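Local atomic coordinates of 3-deoxy-d-manno-octulosonic-acid transferase (PDB entry 4BFC), a protein that probably transfers Kdo from CMP-Kdo to lipid A precursors in lipopolysaccharide synthesis, this fragment being its C-terminal CMP-Kdo-binding domain. Residues Leu122-Val134 with Gly144-Pro156. Residues are numbered along the deposited sequence; the frame is centred on the assembly and turned at random. Where two conformers were deposited one is given.
Sequences LWLWYALSQVCFV and GHNILEPMVLNVP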
ATOM      1  N   LEU A 122       1.948  17.048   2.012  1.00 25.65           N
ATOM      2  CA  LEU A 122       3.398  16.852   2.159  1.00 28.45           C
ATOM      3  C   LEU A 122       4.281  18.010   1.629  1.00 27.37           C
ATOM      4  O   LEU A 122       5.284  18.407   2.304  1.00 25.97           O
ATOM      5  CB  LEU A 122       3.790  15.478   1.566  1.00 32.58           C
ATOM      6  CG  LEU A 122       5.160  14.980   1.988  1.00 28.44           C
ATOM      7  CD1 LEU A 122       5.392  14.939   3.504  1.00 30.51           C
ATOM      8  CD2 LEU A 122       5.481  13.684   1.260  1.00 32.78           C
ATOM      9  N   TRP A 123       3.967  18.592   0.444  1.00 24.85           N
ATOM     10  CA  TRP A 123       4.701  19.717  -0.121  1.00 28.49           C
ATOM     11  C   TRP A 123       4.692  20.927   0.791  1.00 24.39           C
ATOM     12  O   TRP A 123       5.685  21.594   0.920  1.00 22.84           O
ATOM     13  CB  TRP A 123       4.181  20.108  -1.506  1.00 32.03           C
ATOM     14  CG  TRP A 123       4.803  19.234  -2.559  1.00 36.34           C
ATOM     15  CD1 TRP A 123       4.697  17.850  -2.665  1.00 41.98           C
ATOM     16  CD2 TRP A 123       5.730  19.637  -3.644  1.00 41.49           C
ATOM     17  NE1 TRP A 123       5.430  17.385  -3.734  1.00 42.15           N
ATOM     18  CE2 TRP A 123       6.075  18.399  -4.363  1.00 43.76           C
ATOM     19  CE3 TRP A 123       6.270  20.847  -4.087  1.00 45.58           C
ATOM     20  CZ2 TRP A 123       6.930  18.400  -5.470  1.00 45.95           C
ATOM     21  CZ3 TRP A 123       7.137  20.829  -5.201  1.00 48.58           C
ATOM     22  CH2 TRP A 123       7.452  19.631  -5.873  1.00 46.67           C
ATOM     23  N   LEU A 124       3.553  21.198   1.425  1.00 24.90           N
ATOM     24  CA  LEU A 124       3.505  22.322   2.346  1.00 22.68           C
ATOM     25  C   LEU A 124       4.561  22.152   3.470  1.00 23.26           C
ATOM     26  O   LEU A 124       5.267  23.122   3.774  1.00 22.75           O
ATOM     27  CB  LEU A 124       2.093  22.457   2.961  1.00 25.00           C
ATOM     28  CG  LEU A 124       1.721  23.439   4.085  1.00 25.03           C
ATOM     29  CD1 LEU A 124       2.136  24.808   3.616  1.00 26.59           C
ATOM     30  CD2 LEU A 124       0.204  23.357   4.420  1.00 23.44           C
ATOM     31  N   TRP A 125       4.586  20.962   4.088  1.00 21.35           N
ATOM     32  CA  TRP A 125       5.497  20.695   5.235  1.00 21.56           C
ATOM     33  C   TRP A 125       6.930  20.762   4.779  1.00 20.87           C
ATOM     34  O   TRP A 125       7.732  21.409   5.417  1.00 21.70           O
ATOM     35  CB  TRP A 125       5.182  19.390   5.924  1.00 23.45           C
ATOM     36  CG  TRP A 125       3.686  19.302   6.198  1.00 22.17           C
ATOM     37  CD1 TRP A 125       2.826  18.329   5.760  1.00 24.64           C
ATOM     38  CD2 TRP A 125       2.842  20.326   6.819  1.00 24.87           C
ATOM     39  NE1 TRP A 125       1.523  18.631   6.088  1.00 24.16           N
ATOM     40  CE2 TRP A 125       1.465  19.822   6.729  1.00 24.13           C
ATOM     41  CE3 TRP A 125       3.076  21.565   7.399  1.00 23.40           C
ATOM     42  CZ2 TRP A 125       0.405  20.532   7.219  1.00 24.20           C
ATOM     43  CZ3 TRP A 125       1.971  22.310   7.854  1.00 22.15           C
ATOM     44  CH2 TRP A 125       0.679  21.768   7.815  1.00 22.90           C
ATOM     45  N   TYR A 126       7.277  20.079   3.683  1.00 21.02           N
ATOM     46  CA  TYR A 126       8.682  20.275   3.169  1.00 22.27           C
ATOM     47  C   TYR A 126       9.027  21.769   2.927  1.00 23.95           C
ATOM     48  O   TYR A 126      10.105  22.224   3.239  1.00 22.91           O
ATOM     49  CB  TYR A 126       8.848  19.580   1.805  1.00 22.62           C
ATOM     50  CG  TYR A 126       8.914  18.088   1.828  1.00 21.54           C
ATOM     51  CD1 TYR A 126       9.707  17.448   2.790  1.00 20.28           C
ATOM     52  CD2 TYR A 126       8.223  17.298   0.879  1.00 20.79           C
ATOM     53  CE1 TYR A 126       9.822  16.079   2.830  1.00 22.41           C
ATOM     54  CE2 TYR A 126       8.347  15.907   0.915  1.00 19.30           C
ATOM     55  CZ  TYR A 126       9.141  15.315   1.876  1.00 22.55           C
ATOM     56  OH  TYR A 126       9.287  13.975   1.911  1.00 22.47           O
ATOM     57  N   ALA A 127       8.079  22.549   2.403  1.00 22.48           N
ATOM     58  CA  ALA A 127       8.355  23.966   2.128  1.00 23.77           C
ATOM     59  C   ALA A 127       8.575  24.779   3.440  1.00 24.84           C
ATOM     60  O   ALA A 127       9.129  25.882   3.419  1.00 29.04           O
ATOM     61  CB  ALA A 127       7.228  24.585   1.311  1.00 22.69           C
ATOM     62  N   LEU A 128       8.149  24.223   4.557  1.00 21.23           N
ATOM     63  CA  LEU A 128       8.342  24.858   5.875  1.00 21.59           C
ATOM     64  C   LEU A 128       9.589  24.349   6.619  1.00 24.60           C
ATOM     65  O   LEU A 128       9.928  24.845   7.727  1.00 23.05           O
ATOM     66  CB  LEU A 128       7.074  24.738   6.743  1.00 25.23           C
ATOM     67  CG  LEU A 128       5.851  25.537   6.234  1.00 26.31           C
ATOM     68  CD1 LEU A 128       4.659  25.237   7.118  1.00 27.17           C
ATOM     69  CD2 LEU A 128       6.157  27.035   6.269  1.00 31.12           C
ATOM     70  N   SER A 129      10.277  23.348   6.052  1.00 21.40           N
ATOM     71  CA  SER A 129      11.282  22.631   6.823  1.00 21.01           C
ATOM     72  C   SER A 129      12.701  23.243   6.611  1.00 18.93           C
ATOM     73  O   SER A 129      13.062  23.679   5.472  1.00 21.05           O
ATOM     74  CB  SER A 129      11.336  21.174   6.317  1.00 20.02           C
ATOM     75  OG  SER A 129      10.049  20.523   6.408  1.00 21.49           O
ATOM     76  N   GLN A 130      13.503  23.185   7.678  1.00 21.75           N
ATOM     77  CA  GLN A 130      14.947  23.474   7.614  0.70 19.53           C
ATOM     78  C   GLN A 130      15.743  22.241   7.199  1.00 20.10           C
ATOM     79  O   GLN A 130      16.730  22.355   6.451  1.00 21.48           O
ATOM     80  CB  GLN A 130      15.512  24.063   8.913  0.70 20.33           C
ATOM     81  CG  GLN A 130      15.392  25.563   9.010  0.70 21.35           C
ATOM     82  CD  GLN A 130      13.969  26.009   9.019  0.70 18.54           C
ATOM     83  OE1 GLN A 130      13.297  25.977  10.080  0.70 21.11           O
ATOM     84  NE2 GLN A 130      13.477  26.426   7.869  0.70 22.52           N
ATOM     85  N   VAL A 131      15.320  21.077   7.721  1.00 16.40           N
ATOM     86  CA  VAL A 131      15.920  19.811   7.333  1.00 18.43           C
ATOM     87  C   VAL A 131      14.795  18.778   7.377  1.00 18.14           C
ATOM     88  O   VAL A 131      13.771  18.967   8.075  1.00 18.09           O
ATOM     89  CB  VAL A 131      17.063  19.306   8.302  1.00 21.10           C
ATOM     90  CG1 VAL A 131      18.314  20.210   8.271  1.00 26.00           C
ATOM     91  CG2 VAL A 131      16.568  19.127   9.741  1.00 23.57           C
ATOM     92  N   CYS A 132      15.040  17.667   6.711  1.00 18.36           N
ATOM     93  CA  CYS A 132      14.076  16.598   6.760  1.00 17.25           C
ATOM     94  C   CYS A 132      14.708  15.210   6.744  1.00 20.92           C
ATOM     95  O   CYS A 132      15.905  15.037   6.503  1.00 19.85           O
ATOM     96  CB  CYS A 132      13.042  16.757   5.608  1.00 18.30           C
ATOM     97  SG  CYS A 132      13.630  16.158   4.011  1.00 20.73           S
ATOM     98  N   PHE A 133      13.890  14.239   7.108  1.00 17.50           N
ATOM     99  CA  PHE A 133      14.162  12.827   6.954  1.00 17.36           C
ATOM    100  C   PHE A 133      12.982  12.171   6.192  1.00 15.18           C
ATOM    101  O   PHE A 133      11.846  12.349   6.560  1.00 16.84           O
ATOM    102  CB  PHE A 133      14.232  12.204   8.341  1.00 18.57           C
ATOM    103  CG  PHE A 133      14.191  10.687   8.376  1.00 17.73           C
ATOM    104  CD1 PHE A 133      15.284   9.861   8.052  1.00 17.12           C
ATOM    105  CD2 PHE A 133      12.948  10.045   8.598  1.00 18.70           C
ATOM    106  CE1 PHE A 133      15.160   8.460   8.087  1.00 17.54           C
ATOM    107  CE2 PHE A 133      12.808   8.643   8.620  1.00 20.27           C
ATOM    108  CZ  PHE A 133      13.956   7.822   8.391  1.00 19.86           C
ATOM    109  N   VAL A 134      13.318  11.415   5.154  1.00 15.12           N
ATOM    110  CA  VAL A 134      12.316  10.692   4.333  1.00 16.44           C
ATOM    111  C   VAL A 134      12.283   9.241   4.773  1.00 17.69           C
ATOM    112  O   VAL A 134      13.268   8.491   4.645  1.00 16.70           O
ATOM    113  CB  VAL A 134      12.577  10.826   2.810  1.00 18.42           C
ATOM    114  CG1 VAL A 134      11.482  10.001   2.048  1.00 17.41           C
ATOM    115  CG2 VAL A 134      12.508  12.318   2.417  1.00 18.79           C
ATOM    116  N   GLY A 144      11.951   2.734   1.313  1.00 19.35           N
ATOM    117  CA  GLY A 144      12.149   4.158   1.090  1.00 18.93           C
ATOM    118  C   GLY A 144      11.002   4.804   0.342  1.00 20.11           C
ATOM    119  O   GLY A 144      10.104   4.101  -0.126  1.00 21.52           O
ATOM    120  N   HIS A 145      11.022   6.120   0.343  1.00 20.31           N
ATOM    121  CA  HIS A 145      10.103   6.993  -0.400  1.00 17.94           C
ATOM    122  C   HIS A 145      10.815   8.037  -1.182  1.00 17.64           C
ATOM    123  O   HIS A 145      12.071   8.227  -1.108  1.00 19.17           O
ATOM    124  CB  HIS A 145       9.059   7.561   0.599  1.00 18.69           C
ATOM    125  CG  HIS A 145       8.127   6.520   1.141  1.00 17.70           C
ATOM    126  ND1 HIS A 145       7.245   5.842   0.339  1.00 20.59           N
ATOM    127  CD2 HIS A 145       7.949   6.007   2.407  1.00 17.76           C
ATOM    128  CE1 HIS A 145       6.606   4.927   1.047  1.00 20.13           C
ATOM    129  NE2 HIS A 145       6.982   5.067   2.326  1.00 16.94           N
ATOM    130  N   ASN A 146      10.054   8.772  -2.004  1.00 18.75           N
ATOM    131  CA  ASN A 146      10.655   9.655  -3.003  1.00 21.63           C
ATOM    132  C   ASN A 146      11.331  10.868  -2.412  1.00 25.01           C
ATOM    133  O   ASN A 146      10.675  11.857  -1.988  1.00 29.84           O
ATOM    134  CB  ASN A 146       9.515  10.097  -3.961  1.00 20.81           C
ATOM    135  CG  ASN A 146      10.053  10.740  -5.231  1.00 23.10           C
ATOM    136  OD1 ASN A 146      11.246  10.828  -5.412  1.00 26.89           O
ATOM    137  ND2 ASN A 146       9.160  11.280  -6.050  1.00 26.25           N
ATOM    138  N   ILE A 147      12.655  10.881  -2.494  1.00 23.35           N
ATOM    139  CA  ILE A 147      13.413  12.055  -2.013  1.00 21.53           C
ATOM    140  C   ILE A 147      13.439  13.257  -2.958  1.00 19.49           C
ATOM    141  O   ILE A 147      13.981  14.262  -2.607  1.00 23.36           O
ATOM    142  CB  ILE A 147      14.842  11.576  -1.623  1.00 20.34           C
ATOM    143  CG1 ILE A 147      15.565  10.989  -2.863  1.00 22.94           C
ATOM    144  CG2 ILE A 147      14.770  10.580  -0.483  1.00 23.55           C
ATOM    145  CD1 ILE A 147      17.094  11.172  -2.717  1.00 24.87           C
ATOM    146  N   LEU A 148      12.896  13.156  -4.178  1.00 23.33           N
ATOM    147  CA  LEU A 148      12.992  14.279  -5.129  1.00 22.39           C
ATOM    148  C   LEU A 148      12.216  15.497  -4.682  1.00 22.88           C
ATOM    149  O   LEU A 148      12.613  16.652  -4.935  1.00 25.49           O
ATOM    150  CB  LEU A 148      12.483  13.777  -6.515  1.00 22.95           C
ATOM    151  CG  LEU A 148      13.397  12.760  -7.219  1.00 26.77           C
ATOM    152  CD1 LEU A 148      12.752  12.278  -8.532  1.00 28.14           C
ATOM    153  CD2 LEU A 148      14.743  13.391  -7.460  1.00 28.02           C
ATOM    154  N   GLU A 149      11.099  15.254  -3.967  1.00 26.70           N
ATOM    155  CA  GLU A 149      10.248  16.348  -3.540  1.00 30.32           C
ATOM    156  C   GLU A 149      10.978  17.331  -2.578  1.00 26.37           C
ATOM    157  O   GLU A 149      11.119  18.517  -2.900  1.00 25.87           O
ATOM    158  CB  GLU A 149       8.941  15.784  -2.968  1.00 30.38           C
ATOM    159  CG  GLU A 149       8.201  14.874  -3.953  1.00 35.85           C
ATOM    160  CD  GLU A 149       6.919  14.251  -3.413  1.00 39.62           C
ATOM    161  OE1 GLU A 149       6.896  13.715  -2.280  1.00 35.30           O
ATOM    162  OE2 GLU A 149       5.900  14.300  -4.141  1.00 45.47           O
ATOM    163  N   PRO A 150      11.570  16.824  -1.457  1.00 24.67           N
ATOM    164  CA  PRO A 150      12.364  17.786  -0.656  1.00 24.76           C
ATOM    165  C   PRO A 150      13.570  18.389  -1.351  1.00 25.58           C
ATOM    166  O   PRO A 150      13.885  19.543  -1.095  1.00 28.33           O
ATOM    167  CB  PRO A 150      12.744  16.983   0.631  1.00 22.87           C
ATOM    168  CG  PRO A 150      12.655  15.556   0.209  1.00 25.97           C
ATOM    169  CD  PRO A 150      11.537  15.502  -0.815  1.00 23.65           C
ATOM    170  N   MET A 151      14.199  17.664  -2.278  1.00 23.14           N
ATOM    171  CA  MET A 151      15.383  18.124  -3.003  0.70 23.62           C
ATOM    172  C   MET A 151      15.026  19.350  -3.838  1.00 23.83           C
ATOM    173  O   MET A 151      15.749  20.333  -3.916  1.00 25.95           O
ATOM    174  CB  MET A 151      15.858  17.011  -3.955  0.70 25.34           C
ATOM    175  CG  MET A 151      16.537  15.790  -3.333  0.70 29.13           C
ATOM    176  SD  MET A 151      18.199  16.102  -2.678  0.70 30.00           S
ATOM    177  CE  MET A 151      18.577  14.570  -1.884  0.70 27.00           C
ATOM    178  N   VAL A 152      13.879  19.248  -4.487  1.00 27.77           N
ATOM    179  CA  VAL A 152      13.413  20.300  -5.397  1.00 28.33           C
ATOM    180  C   VAL A 152      13.078  21.548  -4.579  1.00 30.82           C
ATOM    181  O   VAL A 152      13.277  22.659  -5.035  1.00 28.60           O
ATOM    182  CB  VAL A 152      12.162  19.740  -6.155  1.00 28.84           C
ATOM    183  CG1 VAL A 152      11.240  20.814  -6.730  1.00 35.20           C
ATOM    184  CG2 VAL A 152      12.587  18.745  -7.235  1.00 31.20           C
ATOM    185  N   LEU A 153      12.636  21.353  -3.336  1.00 26.06           N
ATOM    186  CA  LEU A 153      12.316  22.490  -2.452  1.00 26.92           C
ATOM    187  C   LEU A 153      13.472  22.971  -1.599  1.00 28.34           C
ATOM    188  O   LEU A 153      13.301  23.793  -0.663  1.00 28.74           O
ATOM    189  CB  LEU A 153      11.075  22.200  -1.598  1.00 29.23           C
ATOM    190  CG  LEU A 153       9.729  21.964  -2.279  1.00 31.36           C
ATOM    191  CD1 LEU A 153       8.784  21.269  -1.295  1.00 31.24           C
ATOM    192  CD2 LEU A 153       9.096  23.265  -2.784  1.00 36.67           C
ATOM    193  N   ASN A 154      14.680  22.516  -1.944  1.00 26.61           N
ATOM    194  CA  ASN A 154      15.897  22.986  -1.336  1.00 28.21           C
ATOM    195  C   ASN A 154      16.079  22.624   0.146  1.00 24.06           C
ATOM    196  O   ASN A 154      16.802  23.292   0.882  1.00 27.35           O
ATOM    197  CB  ASN A 154      16.074  24.509  -1.604  1.00 31.65           C
ATOM    198  CG  ASN A 154      16.091  24.820  -3.099  1.00 41.68           C
ATOM    199  OD1 ASN A 154      16.967  24.350  -3.808  1.00 43.26           O
ATOM    200  ND2 ASN A 154      15.086  25.560  -3.587  1.00 46.11           N
ATOM    201  N   VAL A 155      15.475  21.501   0.550  1.00 22.60           N
ATOM    202  CA  VAL A 155      15.564  21.018   1.911  1.00 23.17           C
ATOM    203  C   VAL A 155      16.675  19.985   2.028  1.00 22.56           C
ATOM    204  O   VAL A 155      16.624  18.975   1.344  1.00 22.76           O
ATOM    205  CB  VAL A 155      14.277  20.330   2.391  1.00 23.48           C
ATOM    206  CG1 VAL A 155      14.426  19.939   3.855  1.00 22.29           C
ATOM    207  CG2 VAL A 155      13.091  21.251   2.197  1.00 24.60           C
ATOM    208  N   PRO A 156      17.667  20.220   2.907  1.00 20.63           N
ATOM    209  CA  PRO A 156      18.624  19.139   3.203  1.00 22.13           C
ATOM    210  C   PRO A 156      17.934  17.843   3.664  1.00 21.21           C
ATOM    211  O   PRO A 156      17.044  17.882   4.519  1.00 21.00           O
ATOM    212  CB  PRO A 156      19.502  19.714   4.295  1.00 24.04           C
ATOM    213  CG  PRO A 156      19.292  21.186   4.242  1.00 23.30           C
ATOM    214  CD  PRO A 156      17.931  21.430   3.708  1.00 23.37           C
TER
HETATM  215  O   HOH W   1       8.641  12.713  -0.490  1.00 24.32           O
HETATM  216  O   HOH W   2      15.361  24.258   3.605  1.00 39.21           O
HETATM  217  O   HOH W   3      13.110   7.067   2.145  1.00 21.77           O
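Pro150 lies over one face of the Tyr126 ring, its CD 3.9 Å from the ring centroid and 23° off the normal, a CH-pi contact in which the pyrrolidine lies alongside the phenol, both extending in one direction. The Trp123 indole is met at its edge instead: NE1 donates to Glu149 OE2 (3.1 Å, 165°), nearly in the ring plane but from well above the carboxylate plane, the two flat groups standing almost perpendicular. The other carboxylate oxygen, OE1, accepts from a water that also accepts from Tyr126 OH and donates to Asn146 O. Leu153 CD1 wedges between the two aromatic residues, 3.5 Å from Tyr126 CB. Beyond them, with chi1 near 81° tucking the sulfur over its own backbone, Cys132 SG reaches Pro150 CB at 3.6 Å. Cys132 N donates to Pro156 O (3.0 Å) where parallel strands 131-134 and 157-159 come together, the beta-alpha-beta crossover running through helix 148-152. A greasy proline-aromatic interface thus carries a polar margin, where the indole N-H takes one oxygen of Glu149 and the shared water the other, fixing the carboxylate in position and rotation.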